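Local coordinates for protein tryptophan synthase alpha chain (Campylobacter jejuni, PDB 3THA) that probably cleaves indoleglycerol phosphate to indole and glyceraldehyde 3-phosphate, as the alpha subunit of tryptophan synthase in the last step of tryptophan biosynthesis, at residues Y51-A56 / I67-G72; L81-K86 / K113-C118; K159-A164 / K192-F197. All blocks are in the same frame, centred on the assembly; numbering follows the deposited sequence. Where two conformers were deposited one is given.

Contact 1: Y51-A56 / I67-G72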
ATOM      1  N   TYR B  51       5.434  -9.955  -3.052  1.00 72.47           N
ATOM      2  CA  TYR B  51       5.159 -11.333  -2.550  1.00 73.55           C
ATOM      3  C   TYR B  51       3.724 -11.755  -2.836  1.00 74.82           C
ATOM      4  O   TYR B  51       3.505 -12.793  -3.464  1.00 75.53           O
ATOM      5  CB  TYR B  51       5.504 -11.542  -1.051  1.00 73.36           C
ATOM      6  CG  TYR B  51       4.991 -12.871  -0.487  1.00 75.21           C
ATOM      7  CD1 TYR B  51       3.961 -12.891   0.441  1.00 76.13           C
ATOM      8  CD2 TYR B  51       5.502 -14.109  -0.936  1.00 77.99           C
ATOM      9  CE1 TYR B  51       3.451 -14.087   0.961  1.00 79.20           C
ATOM     10  CE2 TYR B  51       4.994 -15.328  -0.431  1.00 80.78           C
ATOM     11  CZ  TYR B  51       3.964 -15.302   0.530  1.00 81.88           C
ATOM     12  OH  TYR B  51       3.424 -16.464   1.065  1.00 84.35           O
ATOM     13  N   SER B  52       2.777 -10.956  -2.334  1.00 75.10           N
ATOM     14  CA  SER B  52       1.359 -11.116  -2.650  0.50 76.87           C
ATOM     15  C   SER B  52       0.892  -9.922  -3.478  1.00 77.18           C
ATOM     16  O   SER B  52       1.258  -8.773  -3.200  1.00 75.68           O
ATOM     17  CB  SER B  52       0.515 -11.248  -1.373  0.50 77.46           C
ATOM     18  OG  SER B  52       0.531 -12.577  -0.866  0.50 78.54           O
ATOM     19  N   ASP B  53       0.079 -10.196  -4.494  1.00 78.85           N
ATOM     20  CA  ASP B  53      -0.383  -9.123  -5.374  1.00 80.42           C
ATOM     21  C   ASP B  53      -1.068  -7.979  -4.613  1.00 81.10           C
ATOM     22  O   ASP B  53      -2.004  -8.212  -3.864  1.00 81.60           O
ATOM     23  CB  ASP B  53      -1.281  -9.653  -6.479  1.00 82.13           C
ATOM     24  CG  ASP B  53      -1.628  -8.587  -7.499  1.00 84.56           C
ATOM     25  OD1 ASP B  53      -2.175  -8.920  -8.589  1.00 86.42           O
ATOM     26  OD2 ASP B  53      -1.341  -7.403  -7.206  1.00 84.63           O
ATOM     27  N   PRO B  54      -0.563  -6.742  -4.790  1.00 81.41           N
ATOM     28  CA  PRO B  54      -1.151  -5.491  -4.279  1.00 82.27           C
ATOM     29  C   PRO B  54      -2.635  -5.288  -4.508  1.00 84.87           C
ATOM     30  O   PRO B  54      -3.120  -5.326  -5.629  1.00 87.07           O
ATOM     31  CB  PRO B  54      -0.376  -4.433  -5.026  1.00 81.84           C
ATOM     32  CG  PRO B  54       1.020  -5.056  -5.075  1.00 80.87           C
ATOM     33  CD  PRO B  54       0.817  -6.523  -5.276  1.00 79.42           C
ATOM     34  N   ILE B  55      -3.328  -5.020  -3.412  1.00 85.81           N
ATOM     35  CA  ILE B  55      -4.765  -4.909  -3.359  1.00 88.14           C
ATOM     36  C   ILE B  55      -5.295  -3.620  -3.954  1.00 89.16           C
ATOM     37  O   ILE B  55      -6.493  -3.501  -4.248  1.00 92.16           O
ATOM     38  CB  ILE B  55      -5.199  -4.974  -1.904  1.00 88.02           C
ATOM     39  CG1 ILE B  55      -6.676  -5.320  -1.811  1.00 91.44           C
ATOM     40  CG2 ILE B  55      -4.855  -3.667  -1.196  1.00 89.01           C
ATOM     41  CD1 ILE B  55      -7.000  -6.097  -0.561  1.00 95.32           C
ATOM     42  N   ALA B  56      -4.412  -2.642  -4.057  1.00 87.46           N
ATOM     43  CA  ALA B  56      -4.639  -1.365  -4.744  1.00 87.84           C
ATOM     44  C   ALA B  56      -5.692  -1.318  -5.908  1.00 89.96           C
ATOM     45  O   ALA B  56      -6.307  -2.343  -6.257  1.00 91.08           O
ATOM     46  CB  ALA B  56      -3.277  -0.879  -5.226  1.00 86.39           C
ATOM     47  N   ILE B  67       3.096  -7.332 -12.567  1.00 68.52           N
ATOM     48  CA  ILE B  67       3.965  -7.698 -13.677  1.00 68.85           C
ATOM     49  C   ILE B  67       5.113  -8.555 -13.182  1.00 67.89           C
ATOM     50  O   ILE B  67       5.373  -9.612 -13.753  1.00 68.28           O
ATOM     51  CB  ILE B  67       4.449  -6.494 -14.470  1.00 69.59           C
ATOM     52  CG1 ILE B  67       3.247  -5.838 -15.189  1.00 73.34           C
ATOM     53  CG2 ILE B  67       5.437  -6.953 -15.526  1.00 69.10           C
ATOM     54  CD1 ILE B  67       3.338  -4.313 -15.410  1.00 74.31           C
ATOM     55  N   ALA B  68       5.774  -8.141 -12.095  1.00 67.05           N
ATOM     56  CA  ALA B  68       6.865  -8.926 -11.581  1.00 65.72           C
ATOM     57  C   ALA B  68       6.340 -10.318 -11.234  1.00 66.80           C
ATOM     58  O   ALA B  68       6.983 -11.340 -11.593  1.00 66.17           O
ATOM     59  CB  ALA B  68       7.464  -8.269 -10.346  1.00 64.55           C
ATOM     60  N   LEU B  69       5.182 -10.351 -10.548  1.00 66.97           N
ATOM     61  CA  LEU B  69       4.634 -11.603 -10.003  1.00 68.61           C
ATOM     62  C   LEU B  69       4.275 -12.614 -11.073  1.00 70.73           C
ATOM     63  O   LEU B  69       4.664 -13.779 -10.977  1.00 71.34           O
ATOM     64  CB  LEU B  69       3.425 -11.385  -9.070  1.00 68.93           C
ATOM     65  CG  LEU B  69       3.710 -10.785  -7.700  1.00 66.80           C
ATOM     66  CD1 LEU B  69       2.367 -10.364  -7.075  1.00 69.32           C
ATOM     67  CD2 LEU B  69       4.492 -11.748  -6.808  1.00 63.46           C
ATOM     68  N   ASP B  70       3.562 -12.193 -12.103  1.00 72.91           N
ATOM     69  CA  ASP B  70       3.208 -13.156 -13.159  1.00 75.95           C
ATOM     70  C   ASP B  70       4.405 -13.528 -14.062  1.00 75.87           C
ATOM     71  O   ASP B  70       4.366 -14.517 -14.803  1.00 76.64           O
ATOM     72  CB  ASP B  70       2.076 -12.627 -14.019  1.00 78.16           C
ATOM     73  CG  ASP B  70       2.581 -11.913 -15.224  1.00 79.86           C
ATOM     74  OD1 ASP B  70       2.131 -12.257 -16.341  1.00 84.33           O
ATOM     75  OD2 ASP B  70       3.453 -11.028 -15.052  1.00 78.52           O
ATOM     76  N   GLN B  71       5.446 -12.701 -13.988  1.00 74.61           N
ATOM     77  CA  GLN B  71       6.659 -12.853 -14.722  1.00 74.45           C
ATOM     78  C   GLN B  71       7.500 -13.855 -13.890  1.00 74.90           C
ATOM     79  O   GLN B  71       8.504 -14.416 -14.366  1.00 74.86           O
ATOM     80  CB  GLN B  71       7.257 -11.454 -14.811  1.00 73.34           C
ATOM     81  CG  GLN B  71       8.535 -11.261 -15.510  1.00 73.59           C
ATOM     82  CD  GLN B  71       8.440 -11.279 -17.025  1.00 71.47           C
ATOM     83  OE1 GLN B  71       7.500 -10.763 -17.640  1.00 75.36           O
ATOM     84  NE2 GLN B  71       9.438 -11.858 -17.632  1.00 70.62           N
ATOM     85  N   GLY B  72       7.067 -14.098 -12.639  1.00 74.95           N
ATOM     86  CA  GLY B  72       7.584 -15.225 -11.848  1.00 74.83           C
ATOM     87  C   GLY B  72       8.603 -14.775 -10.832  1.00 73.91           C
ATOM     88  O   GLY B  72       9.166 -15.609 -10.119  1.00 73.65           O
TER
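D53 and L69 bring the two backbones to their closest, with 7.3 Å between their CA atoms. Residues 51-56 are irregular loop, while 67-72 covers the end of helix 60-70 and the residues that leave it, closed by a Schellman motif in which G72, at phi 102°, returns its N to L69 O over 2.9 Å. L69 alone crosses from the helix. Its CG stands anti to the carbonyl carbon, chi1 -72°, and the two methyls fork over the loop backbone: CD1 rests 3.5 Å from D53 N and 3.8 Å from D53 CB, and CD2 lies 3.6 Å from Y51 O. No hydrogen bond spans the segments; the leucine packs mainly on loop backbone, with D53 CB the one side-chain atom it meets. The carboxylate of D53 is engaged beyond them, OD2 in a salt bridge with K66 and OD1 in a hydrogen bond to S149 OG of the second subunit, another copy of the alpha chain, probably fixing the group at the interface between the two copies. In this TIM barrel the contact folds the loop after strand 44-48 back on the end of helix 60-70; Y51 packs on helix 97-103, and P54 on A62 and A65.

Contact 2: L81-K86 / K113-C118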
ATOM      1  N   LEU B  81      19.478 -12.901  -7.969  1.00 60.96           N
ATOM      2  CA  LEU B  81      19.916 -11.725  -8.699  1.00 59.43           C
ATOM      3  C   LEU B  81      20.925 -10.848  -7.969  1.00 59.12           C
ATOM      4  O   LEU B  81      21.911 -10.401  -8.565  1.00 60.44           O
ATOM      5  CB  LEU B  81      18.688 -10.879  -9.020  1.00 58.33           C
ATOM      6  CG  LEU B  81      18.923  -9.475  -9.535  1.00 56.61           C
ATOM      7  CD1 LEU B  81      19.596  -9.546 -10.899  1.00 54.56           C
ATOM      8  CD2 LEU B  81      17.577  -8.832  -9.616  1.00 53.20           C
ATOM      9  N   LEU B  82      20.652 -10.567  -6.704  1.00 57.78           N
ATOM     10  CA  LEU B  82      21.578  -9.813  -5.860  1.00 57.92           C
ATOM     11  C   LEU B  82      22.973 -10.405  -5.784  1.00 58.99           C
ATOM     12  O   LEU B  82      23.924  -9.671  -5.600  1.00 59.10           O
ATOM     13  CB  LEU B  82      21.014  -9.640  -4.463  1.00 56.72           C
ATOM     14  CG  LEU B  82      19.886  -8.632  -4.496  1.00 56.67           C
ATOM     15  CD1 LEU B  82      19.170  -8.645  -3.162  1.00 56.73           C
ATOM     16  CD2 LEU B  82      20.447  -7.230  -4.846  1.00 55.78           C
ATOM     17  N   ALA B  83      23.097 -11.716  -5.984  1.00 60.65           N
ATOM     18  CA  ALA B  83      24.386 -12.393  -5.866  1.00 63.02           C
ATOM     19  C   ALA B  83      25.197 -12.206  -7.124  1.00 65.14           C
ATOM     20  O   ALA B  83      26.419 -12.304  -7.081  1.00 67.93           O
ATOM     21  CB  ALA B  83      24.198 -13.849  -5.600  1.00 63.71           C
ATOM     22  N   ARG B  84      24.533 -11.952  -8.250  1.00 64.85           N
ATOM     23  CA  ARG B  84      25.278 -11.676  -9.471  1.00 66.33           C
ATOM     24  C   ARG B  84      25.558 -10.197  -9.746  1.00 66.47           C
ATOM     25  O   ARG B  84      26.069  -9.857 -10.792  1.00 67.81           O
ATOM     26  CB  ARG B  84      24.706 -12.389 -10.709  1.00 66.48           C
ATOM     27  CG  ARG B  84      23.314 -12.924 -10.613  1.00 64.89           C
ATOM     28  CD  ARG B  84      22.903 -13.567 -11.949  1.00 65.93           C
ATOM     29  NE  ARG B  84      21.580 -13.089 -12.322  1.00 62.95           N
ATOM     30  CZ  ARG B  84      20.456 -13.637 -11.900  1.00 61.63           C
ATOM     31  NH1 ARG B  84      19.281 -13.115 -12.260  1.00 60.66           N
ATOM     32  NH2 ARG B  84      20.503 -14.707 -11.126  1.00 59.15           N
ATOM     33  N   ILE B  85      25.261  -9.337  -8.782  1.00 65.80           N
ATOM     34  CA  ILE B  85      25.346  -7.894  -8.964  1.00 65.59           C
ATOM     35  C   ILE B  85      26.556  -7.332  -8.244  1.00 66.55           C
ATOM     36  O   ILE B  85      26.811  -7.680  -7.085  1.00 66.20           O
ATOM     37  CB  ILE B  85      24.016  -7.229  -8.444  1.00 64.42           C
ATOM     38  CG1 ILE B  85      22.971  -7.291  -9.542  1.00 63.18           C
ATOM     39  CG2 ILE B  85      24.205  -5.789  -7.897  1.00 63.82           C
ATOM     40  CD1 ILE B  85      23.553  -7.332 -10.865  1.00 67.46           C
ATOM     41  N   LYS B  86      27.295  -6.461  -8.915  1.00 67.55           N
ATOM     42  CA  LYS B  86      28.320  -5.727  -8.207  1.00 69.35           C
ATOM     43  C   LYS B  86      28.072  -4.229  -8.274  1.00 68.52           C
ATOM     44  O   LYS B  86      28.036  -3.629  -9.346  1.00 68.84           O
ATOM     45  CB  LYS B  86      29.740  -6.104  -8.686  1.00 72.67           C
ATOM     46  CG  LYS B  86      30.919  -5.662  -7.711  1.00 77.18           C
ATOM     47  CD  LYS B  86      30.544  -5.720  -6.185  1.00 81.56           C
ATOM     48  CE  LYS B  86      31.718  -5.259  -5.263  1.00 86.68           C
ATOM     49  NZ  LYS B  86      31.281  -5.003  -3.827  1.00 86.89           N
ATOM     50  N   LYS B 113      21.640  -9.637   4.533  1.00 64.12           N
ATOM     51  CA  LYS B 113      22.939  -9.105   4.969  1.00 64.56           C
ATOM     52  C   LYS B 113      24.115  -9.726   4.224  1.00 65.37           C
ATOM     53  O   LYS B 113      25.089  -9.043   3.912  1.00 65.76           O
ATOM     54  CB  LYS B 113      23.113  -9.265   6.486  1.00 65.32           C
ATOM     55  CG  LYS B 113      24.493  -8.856   7.071  1.00 67.96           C
ATOM     56  CD  LYS B 113      24.668  -7.331   7.104  1.00 67.94           C
ATOM     57  CE  LYS B 113      25.867  -6.897   7.938  1.00 69.35           C
ATOM     58  NZ  LYS B 113      25.944  -5.406   8.010  1.00 69.48           N
ATOM     59  N   SER B 114      24.037 -11.019   3.943  1.00 65.65           N
ATOM     60  CA  SER B 114      25.117 -11.661   3.202  1.00 67.27           C
ATOM     61  C   SER B 114      25.154 -11.142   1.776  1.00 67.24           C
ATOM     62  O   SER B 114      26.189 -11.216   1.117  1.00 68.94           O
ATOM     63  CB  SER B 114      24.990 -13.181   3.223  1.00 68.02           C
ATOM     64  OG  SER B 114      23.790 -13.611   2.610  1.00 68.64           O
ATOM     65  N   LEU B 115      24.037 -10.574   1.315  1.00 65.83           N
ATOM     66  CA  LEU B 115      23.956 -10.064  -0.039  1.00 65.41           C
ATOM     67  C   LEU B 115      24.125  -8.565  -0.148  1.00 65.08           C
ATOM     68  O   LEU B 115      23.659  -7.982  -1.130  1.00 65.01           O
ATOM     69  CB  LEU B 115      22.645 -10.514  -0.716  1.00 63.79           C
ATOM     70  CG  LEU B 115      22.817 -12.020  -1.010  1.00 64.85           C
ATOM     71  CD1 LEU B 115      21.523 -12.661  -1.332  1.00 63.47           C
ATOM     72  CD2 LEU B 115      23.900 -12.357  -2.097  1.00 63.55           C
ATOM     73  N   GLY B 116      24.744  -7.952   0.863  1.00 65.08           N
ATOM     74  CA  GLY B 116      25.022  -6.507   0.865  1.00 64.94           C
ATOM     75  C   GLY B 116      23.858  -5.534   1.095  1.00 63.08           C
ATOM     76  O   GLY B 116      24.011  -4.296   0.950  1.00 63.64           O
ATOM     77  N   ILE B 117      22.688  -6.061   1.417  1.00 60.82           N
ATOM     78  CA  ILE B 117      21.591  -5.219   1.869  1.00 59.36           C
ATOM     79  C   ILE B 117      21.942  -4.674   3.267  1.00 60.00           C
ATOM     80  O   ILE B 117      22.378  -5.427   4.158  1.00 60.34           O
ATOM     81  CB  ILE B 117      20.273  -6.008   1.928  1.00 57.86           C
ATOM     82  CG1 ILE B 117      19.986  -6.690   0.567  1.00 58.47           C
ATOM     83  CG2 ILE B 117      19.130  -5.121   2.499  1.00 57.33           C
ATOM     84  CD1 ILE B 117      19.336  -5.822  -0.549  1.00 54.76           C
ATOM     85  N   CYS B 118      21.745  -3.371   3.456  1.00 60.09           N
ATOM     86  CA  CYS B 118      22.204  -2.698   4.670  1.00 60.82           C
ATOM     87  C   CYS B 118      21.047  -2.203   5.520  1.00 59.44           C
ATOM     88  O   CYS B 118      21.275  -1.764   6.643  1.00 60.65           O
ATOM     89  CB  CYS B 118      23.128  -1.522   4.303  1.00 61.82           C
ATOM     90  SG  CYS B 118      22.211  -0.129   3.601  1.00 64.64           S
TER
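L82 and L115 face each other with the same side-chain shape: each CG is anti to its own carbonyl carbon, chi1 -73° in both, and in both CD1 is the branch that runs on extended. They meet at their bases, CB to CB at 4.2 Å, and from there their ends go to different partners. L82 uses its extended branch, placing CD1 3.9 Å from I117 CD1. L115 instead touches A83 with CD2, 3.8 Å from both its CA and its CB, so this methyl lies against the last turn of helix 75-83. The I117 side chain reaches L82 through CG1, whose chi2 of -82° bends CD1 off the line of the chain, and the two side chains cross at about a right angle.

L115 is the first residue to leave the helix, and G116, with phi 74°, is the C-prime residue of a Schellman motif in which G116 N bonds to K113 O and I117 N to A112 O. The chain thus turns within two residues from helix 105-114 to the start of strand 117-121, which probably helps to place the two side chains: L115 points at helix 75-83, while I117 reaches it only with the end of its side chain. Deeper in, L82 and I117 both lie on L47 and F93, side chains of the neighbouring barrel strands 44-48 and 90-94.

Every contact across the pair is aliphatic, with no hydrogen bond or salt bridge. The contact therefore rests on apolar packing, chiefly of L82 and L115, with I117 adding a smaller buried share and A83 marking the exposed margin.

Contact 3: K159-A164 / K192-F197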
ATOM      1  N   LYS B 159      10.929   9.313  21.214  1.00 62.75           N
ATOM      2  CA  LYS B 159      10.926   7.885  21.445  1.00 62.18           C
ATOM      3  C   LYS B 159      11.281   7.008  20.205  1.00 60.48           C
ATOM      4  O   LYS B 159      11.999   6.007  20.336  1.00 60.57           O
ATOM      5  CB  LYS B 159       9.589   7.490  22.072  1.00 62.37           C
ATOM      6  CG  LYS B 159       9.292   6.033  22.035  1.00 63.55           C
ATOM      7  CD  LYS B 159       7.837   5.729  22.426  1.00 67.49           C
ATOM      8  CE  LYS B 159       7.448   4.297  21.975  1.00 66.98           C
ATOM      9  NZ  LYS B 159       8.322   3.242  22.614  1.00 68.57           N
ATOM     10  N   LEU B 160      10.819   7.367  19.008  1.00 59.06           N
ATOM     11  CA  LEU B 160      11.144   6.551  17.830  1.00 57.20           C
ATOM     12  C   LEU B 160      12.596   6.705  17.390  1.00 56.72           C
ATOM     13  O   LEU B 160      13.209   5.735  16.904  1.00 55.12           O
ATOM     14  CB  LEU B 160      10.203   6.858  16.676  1.00 56.84           C
ATOM     15  CG  LEU B 160       8.800   6.263  16.844  1.00 59.17           C
ATOM     16  CD1 LEU B 160       7.784   7.070  16.032  1.00 61.16           C
ATOM     17  CD2 LEU B 160       8.747   4.781  16.439  1.00 59.46           C
ATOM     18  N   VAL B 161      13.160   7.899  17.560  1.00 56.46           N
ATOM     19  CA  VAL B 161      14.460   8.153  16.949  1.00 57.52           C
ATOM     20  C   VAL B 161      15.652   8.065  17.883  1.00 59.76           C
ATOM     21  O   VAL B 161      16.756   7.796  17.448  1.00 60.30           O
ATOM     22  CB  VAL B 161      14.511   9.473  16.141  1.00 57.46           C
ATOM     23  CG1 VAL B 161      13.391   9.500  15.121  1.00 55.58           C
ATOM     24  CG2 VAL B 161      14.452  10.677  17.045  1.00 58.41           C
ATOM     25  N   LYS B 162      15.441   8.272  19.169  1.00 62.12           N
ATOM     26  CA  LYS B 162      16.574   8.326  20.102  1.00 64.40           C
ATOM     27  C   LYS B 162      17.485   7.112  19.929  1.00 64.52           C
ATOM     28  O   LYS B 162      18.708   7.237  20.038  1.00 65.78           O
ATOM     29  CB  LYS B 162      16.083   8.428  21.546  1.00 64.66           C
ATOM     30  CG  LYS B 162      17.141   8.765  22.567  1.00 66.33           C
ATOM     31  CD  LYS B 162      16.648   8.479  24.000  1.00 65.13           C
ATOM     32  CE  LYS B 162      17.790   8.601  25.023  1.00 64.42           C
ATOM     33  NZ  LYS B 162      17.720   9.896  25.724  1.00 65.53           N
ATOM     34  N   HIS B 163      16.878   5.962  19.635  1.00 64.17           N
ATOM     35  CA  HIS B 163      17.590   4.686  19.539  1.00 65.29           C
ATOM     36  C   HIS B 163      17.559   4.044  18.149  1.00 64.07           C
ATOM     37  O   HIS B 163      17.783   2.834  18.037  1.00 64.51           O
ATOM     38  CB  HIS B 163      17.019   3.690  20.558  1.00 65.99           C
ATOM     39  CG  HIS B 163      17.257   4.084  21.989  1.00 70.11           C
ATOM     40  ND1 HIS B 163      18.467   4.578  22.442  1.00 74.58           N
ATOM     41  CD2 HIS B 163      16.444   4.039  23.074  1.00 73.00           C
ATOM     42  CE1 HIS B 163      18.381   4.839  23.736  1.00 76.25           C
ATOM     43  NE2 HIS B 163      17.165   4.516  24.148  1.00 76.04           N
ATOM     44  N   ALA B 164      17.276   4.833  17.105  1.00 62.71           N
ATOM     45  CA  ALA B 164      17.123   4.311  15.737  1.00 60.36           C
ATOM     46  C   ALA B 164      18.472   4.095  15.060  1.00 60.50           C
ATOM     47  O   ALA B 164      19.486   4.503  15.580  1.00 61.14           O
ATOM     48  CB  ALA B 164      16.284   5.249  14.903  1.00 59.81           C
ATOM     49  N   LYS B 192      14.448  20.057  12.138  1.00 68.60           N
ATOM     50  CA  LYS B 192      15.028  20.644  13.334  1.00 69.92           C
ATOM     51  C   LYS B 192      14.667  19.838  14.598  1.00 69.28           C
ATOM     52  O   LYS B 192      15.531  19.510  15.423  1.00 70.20           O
ATOM     53  CB  LYS B 192      14.535  22.087  13.471  1.00 73.03           C
ATOM     54  CG  LYS B 192      15.358  22.958  14.474  1.00 76.18           C
ATOM     55  CD  LYS B 192      14.911  24.394  14.550  1.00 78.83           C
ATOM     56  CE  LYS B 192      16.129  25.277  14.827  1.00 84.10           C
ATOM     57  NZ  LYS B 192      15.842  26.550  15.564  1.00 83.74           N
ATOM     58  N   GLU B 193      13.388  19.501  14.736  1.00 67.91           N
ATOM     59  CA  GLU B 193      12.890  18.778  15.888  1.00 66.18           C
ATOM     60  C   GLU B 193      13.568  17.409  15.995  1.00 64.89           C
ATOM     61  O   GLU B 193      14.055  17.034  17.063  1.00 65.31           O
ATOM     62  CB  GLU B 193      11.359  18.653  15.790  1.00 65.53           C
ATOM     63  CG  GLU B 193      10.719  17.817  16.880  1.00 64.69           C
ATOM     64  CD  GLU B 193       9.214  17.763  16.790  1.00 66.04           C
ATOM     65  OE1 GLU B 193       8.674  16.665  16.601  1.00 64.43           O
ATOM     66  OE2 GLU B 193       8.554  18.803  16.936  1.00 70.81           O
ATOM     67  N   ILE B 194      13.606  16.670  14.888  1.00 63.50           N
ATOM     68  CA  ILE B 194      14.239  15.372  14.869  1.00 61.80           C
ATOM     69  C   ILE B 194      15.707  15.546  15.199  1.00 64.27           C
ATOM     70  O   ILE B 194      16.251  14.804  16.030  1.00 64.36           O
ATOM     71  CB  ILE B 194      14.119  14.706  13.509  1.00 60.23           C
ATOM     72  CG1 ILE B 194      12.657  14.641  13.093  1.00 58.87           C
ATOM     73  CG2 ILE B 194      14.728  13.306  13.548  1.00 58.26           C
ATOM     74  CD1 ILE B 194      12.426  14.392  11.630  1.00 58.12           C
ATOM     75  N   ARG B 195      16.346  16.533  14.570  1.00 66.08           N
ATOM     76  CA  ARG B 195      17.753  16.794  14.841  1.00 68.76           C
ATOM     77  C   ARG B 195      18.033  16.885  16.329  1.00 70.66           C
ATOM     78  O   ARG B 195      19.037  16.345  16.788  1.00 72.33           O
ATOM     79  CB  ARG B 195      18.270  18.036  14.111  1.00 70.53           C
ATOM     80  CG  ARG B 195      19.167  17.670  12.955  1.00 70.94           C
ATOM     81  CD  ARG B 195      19.101  18.662  11.807  1.00 75.47           C
ATOM     82  NE  ARG B 195      19.507  18.003  10.559  1.00 76.97           N
ATOM     83  CZ  ARG B 195      19.445  18.537   9.340  1.00 78.96           C
ATOM     84  NH1 ARG B 195      18.990  19.781   9.153  1.00 79.10           N
ATOM     85  NH2 ARG B 195      19.847  17.809   8.297  1.00 79.44           N
ATOM     86  N   SER B 196      17.154  17.522  17.100  1.00 70.87           N
ATOM     87  CA  SER B 196      17.441  17.671  18.515  1.00 72.01           C
ATOM     88  C   SER B 196      17.310  16.375  19.348  1.00 70.72           C
ATOM     89  O   SER B 196      17.448  16.425  20.568  1.00 71.37           O
ATOM     90  CB  SER B 196      16.585  18.779  19.123  1.00 73.57           C
ATOM     91  OG  SER B 196      15.356  18.257  19.607  1.00 73.07           O
ATOM     92  N   PHE B 197      17.056  15.242  18.688  1.00 68.78           N
ATOM     93  CA  PHE B 197      16.889  13.928  19.336  1.00 67.44           C
ATOM     94  C   PHE B 197      17.855  12.858  18.793  1.00 67.09           C
ATOM     95  O   PHE B 197      18.185  11.871  19.487  1.00 66.37           O
ATOM     96  CB  PHE B 197      15.458  13.421  19.144  1.00 65.70           C
ATOM     97  CG  PHE B 197      14.403  14.274  19.820  1.00 67.89           C
ATOM     98  CD1 PHE B 197      14.642  14.857  21.072  1.00 68.26           C
ATOM     99  CD2 PHE B 197      13.160  14.460  19.222  1.00 66.58           C
ATOM    100  CE1 PHE B 197      13.680  15.661  21.707  1.00 69.36           C
ATOM    101  CE2 PHE B 197      12.179  15.246  19.853  1.00 69.94           C
ATOM    102  CZ  PHE B 197      12.447  15.855  21.115  1.00 69.69           C
TER
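V161 and F197 meet where two neighbouring outer helices of the TIM barrel, 154-161 and 180-195, come to their C-terminal ends. The closest side-chain approach is V161 CG2 to F197 CB, 3.6 Å; the base of the phenylalanine is touched, while its ring, swung off by a chi1 of -65°, leads toward K154 and K158 of helix 154-161. The other valine methyl, CG1, reaches I194 CG2 at 4.3 Å. On the exposed side K162 contributes backbone, its CA lying 3.9 Å from F197 O.

Beneath this first layer, V161 and I194 both rest on I168 of strand 168-171, the strand that lies between the two helices in the chain, and I194 also touches V148. Turns at the helix ends probably help to set the positions. V161 to A164 forms a type I turn, with A164 N bonded to V161 O at 3.0 Å, while F197 N returns to I194 O at 2.8 Å, which probably helps to hold F197 just past the helix. S196 OG donates to E193 O over 3.1 Å, the bond bent to 139° at the carbonyl oxygen and the donor tilted 19° out of its plane; the same OG lies over one face of the F197 ring, nearer its edge than its centre, 3.7 Å from the plane.

The three contacts follow one another along the chain of a single closed eight-stranded barrel. Contacts 1 and 2 are joined through consecutive helices, 60-70 and 75-83, with centres about 22 Å apart and nearest atoms about 10 Å apart. Contact 3 stands across the chain's centre from contact 1, about 36 Å between centres, and its centre is about 30 Å from that of contact 2. No two of them touch. The predicted proton acceptors lie near the first two: the side chain of D57 is about 10 Å from that of D53 in contact 1, and that of E46 about 9 Å from that of I117 in contact 2. Contact 3 is remote from both. Contact 1 alone meets the second subunit.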